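Local structure of phospholipase C-beta (PLC-beta) (Sepia officinalis, 3QR0) at residues 324-329 / 458-463; 330-335 / 622-627; 566-571 / 592-597; 626-631 / 711-716. The protein is a multidomain phospholipase C of the beta class, built from a PH domain, EF-hand-like helices, a calcium-binding TIM-barrel-type core and a C2 domain. One frame throughout, in Å; residues are numbered along the deposited sequence.

Interaction 1 of 4, residues 324-329 / 458-463; sequences NMKLTL and TPYDLR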
loop_
_atom_site.group_PDB
_atom_site.type_symbol
_atom_site.label_atom_id
_atom_site.label_comp_id
_atom_site.label_asym_id
_atom_site.label_seq_id
_atom_site.Cartn_x
_atom_site.Cartn_y
_atom_site.Cartn_z
ATOM N N ASN A 324 -3.230 7.573 17.632
ATOM C CA ASN A 324 -2.671 8.640 18.446
ATOM C C ASN A 324 -1.333 9.062 17.850
ATOM O O ASN A 324 -0.358 8.304 17.904
ATOM C CB ASN A 324 -2.498 8.143 19.886
ATOM C CG ASN A 324 -1.819 9.156 20.794
ATOM O OD1 ASN A 324 -1.641 10.318 20.443
ATOM N ND2 ASN A 324 -1.445 8.705 21.986
ATOM N N MET A 325 -1.299 10.266 17.280
ATOM C CA MET A 325 -0.099 10.805 16.641
ATOM C C MET A 325 0.681 11.748 17.557
ATOM O O MET A 325 1.570 12.472 17.100
ATOM C CB MET A 325 -0.483 11.551 15.355
ATOM C CG MET A 325 -1.239 10.698 14.335
ATOM S SD MET A 325 -0.369 9.167 13.922
ATOM C CE MET A 325 1.092 9.803 13.110
ATOM N N LYS A 326 0.359 11.734 18.847
ATOM C CA LYS A 326 0.946 12.673 19.800
ATOM C C LYS A 326 1.852 11.995 20.836
ATOM O O LYS A 326 1.934 12.430 21.980
ATOM C CB LYS A 326 -0.170 13.473 20.479
ATOM C CG LYS A 326 -1.053 14.237 19.495
ATOM C CD LYS A 326 -2.194 14.955 20.204
ATOM C CE LYS A 326 -3.081 15.690 19.210
ATOM N NZ LYS A 326 -3.940 16.714 19.876
ATOM N N LEU A 327 2.548 10.939 20.418
ATOM C CA LEU A 327 3.605 10.343 21.229
ATOM C C LEU A 327 4.958 10.614 20.573
ATOM O O LEU A 327 5.021 11.053 19.425
ATOM C CB LEU A 327 3.369 8.839 21.392
ATOM C CG LEU A 327 2.054 8.483 22.108
ATOM C CD1 LEU A 327 1.831 6.983 22.119
ATOM C CD2 LEU A 327 2.036 9.048 23.529
ATOM N N THR A 328 6.036 10.366 21.313
ATOM C CA THR A 328 7.388 10.535 20.792
ATOM C C THR A 328 7.594 9.790 19.459
ATOM O O THR A 328 7.041 8.710 19.268
ATOM C CB THR A 328 8.434 10.050 21.817
ATOM O OG1 THR A 328 9.744 10.132 21.244
ATOM C CG2 THR A 328 8.164 8.596 22.236
ATOM N N LEU A 329 8.377 10.373 18.547
ATOM C CA LEU A 329 8.721 9.726 17.255
ATOM C C LEU A 329 9.178 8.275 17.392
ATOM O O LEU A 329 8.900 7.442 16.522
ATOM C CB LEU A 329 9.834 10.491 16.521
ATOM C CG LEU A 329 9.448 11.533 15.467
ATOM C CD1 LEU A 329 10.704 12.245 14.950
ATOM C CD2 LEU A 329 8.695 10.888 14.313
ATOM N N THR A 458 6.616 14.823 18.722
ATOM C CA THR A 458 5.648 13.863 18.180
ATOM C C THR A 458 5.463 14.095 16.687
ATOM O O THR A 458 5.750 15.186 16.194
ATOM C CB THR A 458 4.275 14.002 18.862
ATOM O OG1 THR A 458 3.614 15.180 18.379
ATOM C CG2 THR A 458 4.426 14.092 20.391
ATOM N N PRO A 459 4.977 13.080 15.955
ATOM C CA PRO A 459 4.692 13.339 14.546
ATOM C C PRO A 459 3.730 14.519 14.355
ATOM O O PRO A 459 3.880 15.296 13.407
ATOM C CB PRO A 459 4.061 12.024 14.063
ATOM C CG PRO A 459 4.588 10.980 14.991
ATOM C CD PRO A 459 4.743 11.669 16.321
ATOM N N TYR A 460 2.773 14.657 15.269
ATOM C CA TYR A 460 1.808 15.751 15.229
ATOM C C TYR A 460 2.504 17.118 15.347
ATOM O O TYR A 460 2.150 18.064 14.641
ATOM C CB TYR A 460 0.763 15.578 16.337
ATOM C CG TYR A 460 -0.423 16.504 16.200
ATOM C CD1 TYR A 460 -1.465 16.204 15.325
ATOM C CD2 TYR A 460 -0.502 17.675 16.937
ATOM C CE1 TYR A 460 -2.558 17.056 15.191
ATOM C CE2 TYR A 460 -1.595 18.531 16.813
ATOM C CZ TYR A 460 -2.613 18.211 15.934
ATOM O OH TYR A 460 -3.691 19.053 15.803
ATOM N N ASP A 461 3.507 17.206 16.221
ATOM C CA ASP A 461 4.278 18.443 16.382
ATOM C C ASP A 461 4.975 18.831 15.088
ATOM O O ASP A 461 5.182 20.013 14.830
ATOM C CB ASP A 461 5.364 18.298 17.459
ATOM C CG ASP A 461 4.803 18.113 18.851
ATOM O OD1 ASP A 461 3.664 18.560 19.117
ATOM O OD2 ASP A 461 5.527 17.516 19.685
ATOM N N LEU A 462 5.341 17.829 14.288
ATOM C CA LEU A 462 6.203 18.031 13.134
ATOM C C LEU A 462 5.504 17.803 11.792
ATOM O O LEU A 462 6.159 17.518 10.799
ATOM C CB LEU A 462 7.424 17.118 13.259
ATOM C CG LEU A 462 8.338 17.395 14.458
ATOM C CD1 LEU A 462 9.510 16.439 14.462
ATOM C CD2 LEU A 462 8.827 18.834 14.447
ATOM N N ARG A 463 4.184 17.959 11.756
ATOM C CA ARG A 463 3.446 17.850 10.504
ATOM C C ARG A 463 3.981 18.855 9.493
ATOM O O ARG A 463 4.312 19.988 9.848
ATOM C CB ARG A 463 1.953 18.095 10.717
ATOM C CG ARG A 463 1.211 16.929 11.340
ATOM C CD ARG A 463 -0.222 17.329 11.642
ATOM N NE ARG A 463 -0.247 18.408 12.625
ATOM C CZ ARG A 463 -1.253 19.263 12.801
ATOM N NH1 ARG A 463 -2.355 19.192 12.063
ATOM N NH2 ARG A 463 -1.148 20.207 13.723
#
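Lys-326 lays its side chain along the ring of Tyr-460, the two running side by side and pointing the same way. Beyond CG the lysine chain is fully extended, which carries CE to 3.9 Å from the centroid of the Tyr-460 ring, almost straight over its centre. NZ lies a little farther off over the same face, a cation-pi contact. The other face of that ring takes the guanidinium of Arg-463, whose NH2 sits nearer the rim, so tyrosine is sandwiched between two basic side chains. NE of Arg-463 also bonds in plane to a lone pair of Tyr-460 O, fixing how the guanidinium is turned.

Next to this stack the backbones meet. Tyr-460 N donates to Met-325 O at 3.1 Å, the one hydrogen bond joining the segments. Met-325 bends at chi2 and chi3 (-54° and -65°) and brings CE across Pro-459 at about a right angle, 3.8 Å from its CB. Leu-329 slides past the same proline in the opposite direction, CD2 to Pro-459 CG being 4.2 Å. Thr-458 fits CG2 against the Lys-326 backbone, 3.3 Å from its carbonyl C.

Thr-458 OG1 accepts from Asp-461 N, an ST motif, and Thr-458 N returns a bond to Asp-461 OD2. With the type I beta turn from Tyr-460 to Arg-463, this shapes the loop leading to strand 466-469 of the TIM-barrel-type fold.

Interaction 2 of 4, residues 330-335 / 622-627; sequences AAYYIN and YLLKPE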
loop_
_atom_site.group_PDB
_atom_site.type_symbol
_atom_site.label_atom_id
_atom_site.label_comp_id
_atom_site.label_asym_id
_atom_site.label_seq_id
_atom_site.Cartn_x
_atom_site.Cartn_y
_atom_site.Cartn_z
ATOM N N ALA A 330 9.911 7.989 18.465
ATOM C CA ALA A 330 10.419 6.642 18.733
ATOM C C ALA A 330 9.303 5.594 18.896
ATOM O O ALA A 330 9.565 4.401 18.803
ATOM C CB ALA A 330 11.325 6.656 19.979
ATOM N N ALA A 331 8.071 6.045 19.114
ATOM C CA ALA A 331 6.931 5.157 19.344
ATOM C C ALA A 331 6.280 4.585 18.076
ATOM O O ALA A 331 5.330 3.819 18.173
ATOM C CB ALA A 331 5.875 5.888 20.183
ATOM N N TYR A 332 6.792 4.936 16.902
ATOM C CA TYR A 332 6.124 4.602 15.647
ATOM C C TYR A 332 6.979 3.762 14.719
ATOM O O TYR A 332 8.202 3.879 14.706
ATOM C CB TYR A 332 5.724 5.886 14.916
ATOM C CG TYR A 332 4.787 6.734 15.722
ATOM C CD1 TYR A 332 3.409 6.621 15.576
ATOM C CD2 TYR A 332 5.276 7.634 16.656
ATOM C CE1 TYR A 332 2.539 7.399 16.339
ATOM C CE2 TYR A 332 4.419 8.408 17.421
ATOM C CZ TYR A 332 3.057 8.284 17.262
ATOM O OH TYR A 332 2.227 9.058 18.031
ATOM N N TYR A 333 6.319 2.926 13.928
ATOM C CA TYR A 333 6.942 2.355 12.749
ATOM C C TYR A 333 6.731 3.379 11.638
ATOM O O TYR A 333 5.614 3.858 11.446
ATOM C CB TYR A 333 6.297 1.026 12.371
ATOM C CG TYR A 333 6.446 -0.062 13.405
ATOM C CD1 TYR A 333 7.700 -0.407 13.911
ATOM C CD2 TYR A 333 5.337 -0.767 13.859
ATOM C CE1 TYR A 333 7.839 -1.417 14.859
ATOM C CE2 TYR A 333 5.466 -1.780 14.804
ATOM C CZ TYR A 333 6.716 -2.103 15.298
ATOM O OH TYR A 333 6.841 -3.103 16.238
ATOM N N ILE A 334 7.804 3.725 10.937
ATOM C CA ILE A 334 7.801 4.808 9.954
ATOM C C ILE A 334 8.237 4.242 8.596
ATOM O O ILE A 334 9.322 3.673 8.469
ATOM C CB ILE A 334 8.750 5.947 10.385
ATOM C CG1 ILE A 334 8.409 6.431 11.801
ATOM C CG2 ILE A 334 8.687 7.111 9.391
ATOM C CD1 ILE A 334 9.307 7.553 12.313
ATOM N N ASN A 335 7.373 4.390 7.595
ATOM C CA ASN A 335 7.578 3.814 6.266
ATOM C C ASN A 335 8.850 4.389 5.622
ATOM O O ASN A 335 8.966 5.614 5.461
ATOM C CB ASN A 335 6.326 4.092 5.423
ATOM C CG ASN A 335 6.284 3.322 4.119
ATOM O OD1 ASN A 335 7.183 2.551 3.787
ATOM N ND2 ASN A 335 5.219 3.541 3.362
ATOM N N TYR A 622 2.900 6.365 9.062
ATOM C CA TYR A 622 3.163 6.165 10.490
ATOM C C TYR A 622 2.190 5.160 11.090
ATOM O O TYR A 622 0.983 5.292 10.919
ATOM C CB TYR A 622 3.033 7.491 11.246
ATOM C CG TYR A 622 4.211 8.396 11.045
ATOM C CD1 TYR A 622 4.348 9.148 9.881
ATOM C CD2 TYR A 622 5.204 8.497 12.016
ATOM C CE1 TYR A 622 5.449 9.975 9.693
ATOM C CE2 TYR A 622 6.295 9.306 11.838
ATOM C CZ TYR A 622 6.416 10.046 10.677
ATOM O OH TYR A 622 7.512 10.850 10.509
ATOM N N LEU A 623 2.725 4.166 11.799
ATOM C CA LEU A 623 1.919 3.214 12.556
ATOM C C LEU A 623 2.422 3.206 13.996
ATOM O O LEU A 623 3.626 3.085 14.237
ATOM C CB LEU A 623 2.039 1.811 11.969
ATOM C CG LEU A 623 1.496 1.606 10.554
ATOM C CD1 LEU A 623 1.963 0.265 9.980
ATOM C CD2 LEU A 623 -0.016 1.700 10.554
ATOM N N LEU A 624 1.502 3.336 14.945
ATOM C CA LEU A 624 1.858 3.334 16.358
ATOM C C LEU A 624 2.262 1.925 16.779
ATOM O O LEU A 624 1.528 0.971 16.519
ATOM C CB LEU A 624 0.671 3.819 17.201
ATOM C CG LEU A 624 0.918 4.007 18.700
ATOM C CD1 LEU A 624 1.982 5.076 18.912
ATOM C CD2 LEU A 624 -0.375 4.370 19.431
ATOM N N LYS A 625 3.420 1.789 17.420
ATOM C CA LYS A 625 3.851 0.487 17.934
ATOM C C LYS A 625 2.893 -0.024 19.029
ATOM O O LYS A 625 2.258 0.767 19.731
ATOM C CB LYS A 625 5.290 0.552 18.471
ATOM C CG LYS A 625 6.347 0.796 17.384
ATOM C CD LYS A 625 7.770 0.490 17.864
ATOM C CE LYS A 625 8.449 1.699 18.442
ATOM N NZ LYS A 625 9.752 1.385 19.092
ATOM N N PRO A 626 2.770 -1.353 19.169
ATOM C CA PRO A 626 1.922 -1.882 20.243
ATOM C C PRO A 626 2.317 -1.343 21.628
ATOM O O PRO A 626 3.493 -1.105 21.887
ATOM C CB PRO A 626 2.151 -3.393 20.160
ATOM C CG PRO A 626 2.531 -3.645 18.742
ATOM C CD PRO A 626 3.291 -2.421 18.294
ATOM N N GLU A 627 1.331 -1.136 22.493
ATOM C CA GLU A 627 1.570 -0.542 23.811
ATOM C C GLU A 627 2.668 -1.262 24.592
ATOM O O GLU A 627 3.526 -0.613 25.202
ATOM C CB GLU A 627 0.280 -0.520 24.640
ATOM C CG GLU A 627 0.358 0.369 25.871
ATOM C CD GLU A 627 -0.954 0.435 26.636
ATOM O OE1 GLU A 627 -1.579 -0.626 26.853
ATOM O OE2 GLU A 627 -1.356 1.550 27.027
#
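Lys-625 crosses the ring of Tyr-333 at about a right angle, with CG 3.6 Å from the ring centroid and close to its normal. A kink at chi3 (-91°) then turns the lysine chain toward the 330-331 backbone, and NZ bonds to the carbonyls of Gly-592 and Asn-564. Tyr-333 OH is held by Trp-589 O.

The residues Tyr-332, Ile-334, Tyr-622 and Leu-624 share the other face of this two-stranded antiparallel sheet. Leu-624 has CG opposite its backbone N (chi1 -174°), and its CD1 comes over the Tyr-332 ring, 3.5 Å from CE1. Ile-334 runs beside Tyr-622 in the same direction: CG2 lies over the ring face toward the rim, while CD1 reaches to 3.5 Å from Tyr-622 CE2. Tyr-332 CB meets that ring at its edge, 3.9 Å from CD2.

Tyr-333 and Leu-623 form the hydrogen-bonded pair, with Tyr-333 N to Leu-623 O at 2.7 Å and Leu-623 N to Tyr-333 O at 2.9 Å. Lys-625 N to Ala-331 O adds a third bond, 2.9 Å long.

Strand 332-334 also bonds through Ile-334 to Gln-594, next to strand 595-596, while helix 627-630 follows strand 622-624 and packs Met-629 against Tyr-333.

Interaction 3 of 4, residues 566-571 / 592-597; sequences KQITRI and GCQLVA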
loop_
_atom_site.group_PDB
_atom_site.type_symbol
_atom_site.label_atom_id
_atom_site.label_comp_id
_atom_site.label_asym_id
_atom_site.label_seq_id
_atom_site.Cartn_x
_atom_site.Cartn_y
_atom_site.Cartn_z
ATOM N N LYS A 566 12.963 4.961 23.353
ATOM C CA LYS A 566 13.337 6.368 23.463
ATOM C C LYS A 566 14.093 6.892 22.246
ATOM O O LYS A 566 13.957 8.063 21.900
ATOM C CB LYS A 566 14.171 6.578 24.723
ATOM C CG LYS A 566 13.398 6.325 26.000
ATOM C CD LYS A 566 14.276 6.519 27.234
ATOM C CE LYS A 566 13.436 6.640 28.494
ATOM N NZ LYS A 566 14.275 6.923 29.693
ATOM N N GLN A 567 14.884 6.031 21.607
ATOM C CA GLN A 567 15.717 6.426 20.474
ATOM C C GLN A 567 15.321 5.681 19.209
ATOM O O GLN A 567 14.605 4.685 19.255
ATOM C CB GLN A 567 17.196 6.201 20.792
ATOM C CG GLN A 567 17.710 7.137 21.883
ATOM C CD GLN A 567 19.146 6.873 22.263
ATOM O OE1 GLN A 567 19.423 6.357 23.343
ATOM N NE2 GLN A 567 20.075 7.224 21.376
ATOM N N ILE A 568 15.802 6.182 18.079
ATOM C CA ILE A 568 15.440 5.641 16.777
ATOM C C ILE A 568 16.556 4.778 16.195
ATOM O O ILE A 568 17.731 5.145 16.268
ATOM C CB ILE A 568 15.110 6.783 15.793
ATOM C CG1 ILE A 568 13.786 7.437 16.202
ATOM C CG2 ILE A 568 15.039 6.257 14.357
ATOM C CD1 ILE A 568 13.484 8.722 15.493
ATOM N N THR A 569 16.170 3.639 15.617
ATOM C CA THR A 569 17.066 2.822 14.809
ATOM C C THR A 569 16.579 2.815 13.369
ATOM O O THR A 569 15.391 2.599 13.099
ATOM C CB THR A 569 17.119 1.354 15.283
ATOM O OG1 THR A 569 17.322 1.307 16.691
ATOM C CG2 THR A 569 18.268 0.595 14.596
ATOM N N ARG A 570 17.503 3.062 12.452
ATOM C CA ARG A 570 17.265 2.828 11.036
ATOM C C ARG A 570 18.039 1.580 10.625
ATOM O O ARG A 570 19.165 1.372 11.063
ATOM C CB ARG A 570 17.712 4.037 10.211
ATOM C CG ARG A 570 17.556 3.870 8.705
ATOM C CD ARG A 570 17.763 5.198 7.978
ATOM N NE ARG A 570 17.610 5.038 6.534
ATOM C CZ ARG A 570 18.569 4.632 5.700
ATOM N NH1 ARG A 570 19.791 4.350 6.139
ATOM N NH2 ARG A 570 18.300 4.517 4.400
ATOM N N ILE A 571 17.429 0.761 9.776
ATOM C CA ILE A 571 18.054 -0.458 9.268
ATOM C C ILE A 571 18.108 -0.343 7.755
ATOM O O ILE A 571 17.193 0.213 7.151
ATOM C CB ILE A 571 17.227 -1.710 9.632
ATOM C CG1 ILE A 571 16.815 -1.687 11.109
ATOM C CG2 ILE A 571 17.997 -2.990 9.274
ATOM C CD1 ILE A 571 17.927 -2.023 12.080
ATOM N N GLY A 592 11.271 -3.328 17.628
ATOM C CA GLY A 592 10.834 -1.944 17.802
ATOM C C GLY A 592 11.566 -0.922 16.949
ATOM O O GLY A 592 11.424 0.277 17.196
ATOM N N CYS A 593 12.337 -1.380 15.951
ATOM C CA CYS A 593 13.045 -0.476 15.028
ATOM C C CYS A 593 12.029 0.289 14.195
ATOM O O CYS A 593 11.062 -0.290 13.713
ATOM C CB CYS A 593 13.999 -1.235 14.090
ATOM S SG CYS A 593 15.281 -2.177 14.937
ATOM N N GLN A 594 12.265 1.584 14.023
ATOM C CA GLN A 594 11.277 2.481 13.435
ATOM C C GLN A 594 11.467 2.691 11.939
ATOM O O GLN A 594 10.486 2.744 11.189
ATOM C CB GLN A 594 11.302 3.839 14.133
ATOM C CG GLN A 594 11.086 3.765 15.633
ATOM C CD GLN A 594 12.379 3.550 16.403
ATOM O OE1 GLN A 594 13.422 3.239 15.822
ATOM N NE2 GLN A 594 12.317 3.726 17.707
ATOM N N LEU A 595 12.719 2.820 11.511
ATOM C CA LEU A 595 13.034 3.156 10.127
ATOM C C LEU A 595 13.645 1.942 9.428
ATOM O O LEU A 595 14.854 1.866 9.229
ATOM C CB LEU A 595 13.979 4.363 10.073
ATOM C CG LEU A 595 13.464 5.684 10.661
ATOM C CD1 LEU A 595 14.597 6.716 10.769
ATOM C CD2 LEU A 595 12.323 6.239 9.833
ATOM N N VAL A 596 12.789 0.989 9.067
ATOM C CA VAL A 596 13.226 -0.252 8.453
ATOM C C VAL A 596 13.212 -0.080 6.925
ATOM O O VAL A 596 12.203 -0.336 6.264
ATOM C CB VAL A 596 12.349 -1.420 8.933
ATOM C CG1 VAL A 596 12.829 -2.739 8.347
ATOM C CG2 VAL A 596 12.374 -1.482 10.445
ATOM N N ALA A 597 14.349 0.364 6.390
ATOM C CA ALA A 597 14.464 0.798 4.991
ATOM C C ALA A 597 14.469 -0.346 3.972
ATOM O O ALA A 597 15.204 -1.330 4.107
ATOM C CB ALA A 597 15.705 1.659 4.805
#
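Thr-569 O receives two backbone donors from 592-597: Leu-595 N, nearly straight at 3.1 Å and in the carbonyl plane, and Gln-594 N, a weak bond at 3.4 Å. The Gln-594 side chain grips the chain just ahead of this point. Bent at chi2 (87°), it doubles back so that its amide faces the backbone around Ile-568. OE1 accepts from Thr-569 N at 2.8 Å, while NE2 donates to Gln-567 O at 2.9 Å, tilted from both planes. With both ends of the amide used, its rotation is fixed; NE2 has a second acceptor in Ala-330 O.

Farther on, Ile-571 N to Leu-595 O and Ala-597 N to Ile-571 O continue the pairing in parallel register. Strands 569-572 and 595-596, with helix 586-589 between them, make a beta-alpha-beta unit of the barrel's Y half. Gly-592, at positive phi, closes that helix in a Schellman motif.

On one side of the pair, Leu-595 meets Ile-568 through CD1 and CG2, 3.6 Å apart, and crosses Arg-570 at about a right angle, the two CB atoms 3.7 Å from each other. On the other, the Cys-593 sulfur touches Ile-571 CD1 at 3.9 Å. With chi1 at 178°, Arg-570 swings its chain clear of the backbone N and stays extended to NE, carrying its guanidinium to Ser-543 and into a salt bridge with the calcium-site residue Glu-368.

Interaction 4 of 4, residues 626-631 / 711-716; sequences PEFMRK and VVLPDL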
loop_
_atom_site.group_PDB
_atom_site.type_symbol
_atom_site.label_atom_id
_atom_site.label_comp_id
_atom_site.label_asym_id
_atom_site.label_seq_id
_atom_site.Cartn_x
_atom_site.Cartn_y
_atom_site.Cartn_z
ATOM N N PRO A 626 2.770 -1.353 19.169
ATOM C CA PRO A 626 1.922 -1.882 20.243
ATOM C C PRO A 626 2.317 -1.343 21.628
ATOM O O PRO A 626 3.493 -1.105 21.887
ATOM C CB PRO A 626 2.151 -3.393 20.160
ATOM C CG PRO A 626 2.531 -3.645 18.742
ATOM C CD PRO A 626 3.291 -2.421 18.294
ATOM N N GLU A 627 1.331 -1.136 22.493
ATOM C CA GLU A 627 1.570 -0.542 23.811
ATOM C C GLU A 627 2.668 -1.262 24.592
ATOM O O GLU A 627 3.526 -0.613 25.202
ATOM C CB GLU A 627 0.280 -0.520 24.640
ATOM C CG GLU A 627 0.358 0.369 25.871
ATOM C CD GLU A 627 -0.954 0.435 26.636
ATOM O OE1 GLU A 627 -1.579 -0.626 26.853
ATOM O OE2 GLU A 627 -1.356 1.550 27.027
ATOM N N PHE A 628 2.669 -2.595 24.553
ATOM C CA PHE A 628 3.663 -3.356 25.310
ATOM C C PHE A 628 5.096 -3.039 24.859
ATOM O O PHE A 628 6.022 -3.147 25.658
ATOM C CB PHE A 628 3.381 -4.867 25.260
ATOM C CG PHE A 628 3.877 -5.547 24.018
ATOM C CD1 PHE A 628 5.094 -6.214 24.016
ATOM C CD2 PHE A 628 3.119 -5.539 22.857
ATOM C CE1 PHE A 628 5.555 -6.854 22.866
ATOM C CE2 PHE A 628 3.572 -6.171 21.703
ATOM C CZ PHE A 628 4.791 -6.831 21.710
ATOM N N MET A 629 5.258 -2.633 23.596
ATOM C CA MET A 629 6.563 -2.248 23.038
ATOM C C MET A 629 6.988 -0.840 23.440
ATOM O O MET A 629 8.141 -0.460 23.222
ATOM C CB MET A 629 6.539 -2.293 21.501
ATOM C CG MET A 629 6.180 -3.636 20.897
ATOM S SD MET A 629 7.565 -4.779 20.891
ATOM C CE MET A 629 8.598 -4.045 19.619
ATOM N N ARG A 630 6.051 -0.057 23.974
ATOM C CA ARG A 630 6.320 1.313 24.407
ATOM C C ARG A 630 6.429 1.440 25.927
ATOM O O ARG A 630 6.844 2.482 26.430
ATOM C CB ARG A 630 5.219 2.244 23.896
ATOM C CG ARG A 630 5.137 2.310 22.376
ATOM C CD ARG A 630 4.099 3.308 21.896
ATOM N NE ARG A 630 2.786 2.697 21.675
ATOM C CZ ARG A 630 1.693 2.912 22.405
ATOM N NH1 ARG A 630 1.706 3.734 23.450
ATOM N NH2 ARG A 630 0.563 2.297 22.080
ATOM N N LYS A 631 6.055 0.395 26.658
ATOM C CA LYS A 631 6.105 0.432 28.120
ATOM C C LYS A 631 7.544 0.319 28.609
ATOM O O LYS A 631 8.205 -0.692 28.383
ATOM C CB LYS A 631 5.241 -0.676 28.734
ATOM C CG LYS A 631 3.759 -0.350 28.730
ATOM C CD LYS A 631 2.953 -1.267 29.643
ATOM C CE LYS A 631 1.519 -0.758 29.785
ATOM N NZ LYS A 631 0.623 -1.752 30.440
ATOM N N VAL A 711 -0.843 -17.995 17.824
ATOM C CA VAL A 711 -0.142 -16.769 17.473
ATOM C C VAL A 711 0.220 -16.050 18.769
ATOM O O VAL A 711 -0.645 -15.460 19.422
ATOM C CB VAL A 711 -1.009 -15.859 16.587
ATOM C CG1 VAL A 711 -0.213 -14.629 16.151
ATOM C CG2 VAL A 711 -1.529 -16.638 15.380
ATOM N N VAL A 712 1.498 -16.116 19.140
ATOM C CA VAL A 712 1.982 -15.524 20.387
ATOM C C VAL A 712 1.746 -14.013 20.490
ATOM O O VAL A 712 1.306 -13.531 21.532
ATOM C CB VAL A 712 3.482 -15.821 20.605
ATOM C CG1 VAL A 712 4.066 -14.901 21.677
ATOM C CG2 VAL A 712 3.680 -17.288 20.981
ATOM N N LEU A 713 2.032 -13.275 19.417
ATOM C CA LEU A 713 1.910 -11.811 19.427
ATOM C C LEU A 713 1.121 -11.310 18.215
ATOM O O LEU A 713 1.700 -10.851 17.226
ATOM C CB LEU A 713 3.301 -11.158 19.483
ATOM C CG LEU A 713 3.445 -9.979 20.452
ATOM C CD1 LEU A 713 2.407 -8.905 20.189
ATOM C CD2 LEU A 713 3.369 -10.462 21.894
ATOM N N PRO A 714 -0.215 -11.392 18.290
ATOM C CA PRO A 714 -1.058 -10.993 17.163
ATOM C C PRO A 714 -0.817 -9.569 16.635
ATOM O O PRO A 714 -0.819 -9.366 15.426
ATOM C CB PRO A 714 -2.473 -11.126 17.728
ATOM C CG PRO A 714 -2.358 -12.188 18.755
ATOM C CD PRO A 714 -1.013 -11.972 19.385
ATOM N N ASP A 715 -0.597 -8.601 17.522
ATOM C CA ASP A 715 -0.477 -7.203 17.084
ATOM C C ASP A 715 0.812 -6.891 16.318
ATOM O O ASP A 715 0.906 -5.834 15.703
ATOM C CB ASP A 715 -0.650 -6.235 18.261
ATOM C CG ASP A 715 -2.100 -6.158 18.753
ATOM O OD1 ASP A 715 -3.021 -6.620 18.027
ATOM O OD2 ASP A 715 -2.312 -5.638 19.872
ATOM N N LEU A 716 1.788 -7.799 16.341
ATOM C CA LEU A 716 2.983 -7.677 15.497
ATOM C C LEU A 716 2.871 -8.474 14.183
ATOM O O LEU A 716 3.792 -8.455 13.363
ATOM C CB LEU A 716 4.233 -8.135 16.264
ATOM C CG LEU A 716 4.759 -7.209 17.369
ATOM C CD1 LEU A 716 5.930 -7.869 18.077
ATOM C CD2 LEU A 716 5.178 -5.847 16.815
#
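Phe-628 and Leu-713 approach from opposite directions, and CE2 of the ring lies 3.3 Å from Leu-713 CD1, a tight fit. Leu-713 CG is 3.6 Å from Phe-628 CZ, so the leucine branch point as well as its methyl presses on this end of the ring. A chi1 of 82° puts Phe-628 CG between the backbone N and carbonyl carbon and directs the ring at Leu-713. Leu-716 CD1 then comes in at the ring edge, in its plane, 3.9 Å from Phe-628 CZ. Met-629 CG covers one face from within the same segment, and Phe-636 stacks edge-to-face with the ring.

Aliphatic contacts flank the phenylalanine. The other methyl of Leu-716, CD2, reaches Pro-626 CG at 3.9 Å, the two side chains crossing at about a right angle. The same proline carbon is 4.1 Å from Asp-715 CB. Met-629 SD touches Leu-716 CD1 more loosely, at 4.5 Å.

Polar bonding stays local: Leu-716 N closes on Leu-713 O, and Asp-681 accepts from the backbone N of Val-712 and Leu-713. The arrangement is an interdomain junction, a mainly apolar seam between helix 627-630, which follows strand 622-624 of the TIM-barrel-type region, and the C2 loop joining strands 706-711 and 718-725.

Overall arrangement
Interaction 2 is the hub. Its centre lies about 10 Å from those of interactions 1 and 3 and about 11 Å from that of interaction 4. Tyr-332 OH reaches interaction 1, 2.7 Å from Asn-324 O and 3.1 Å from Leu-327 N. Toward interaction 3, Lys-625 NZ is 2.8 Å from Gly-592 O, and Ile-334 N is 2.9 Å from Gln-594 O. Interaction 4 shares Pro-626 and Glu-627 with interaction 2, and Leu-716 CD2 lies 3.3 Å from Tyr-333 OH. Interaction 3 comes near the calcium ion bound by Asn-339, Glu-368, Asp-370 and Glu-417: the Arg-570 side chain is about 6 Å from the metal.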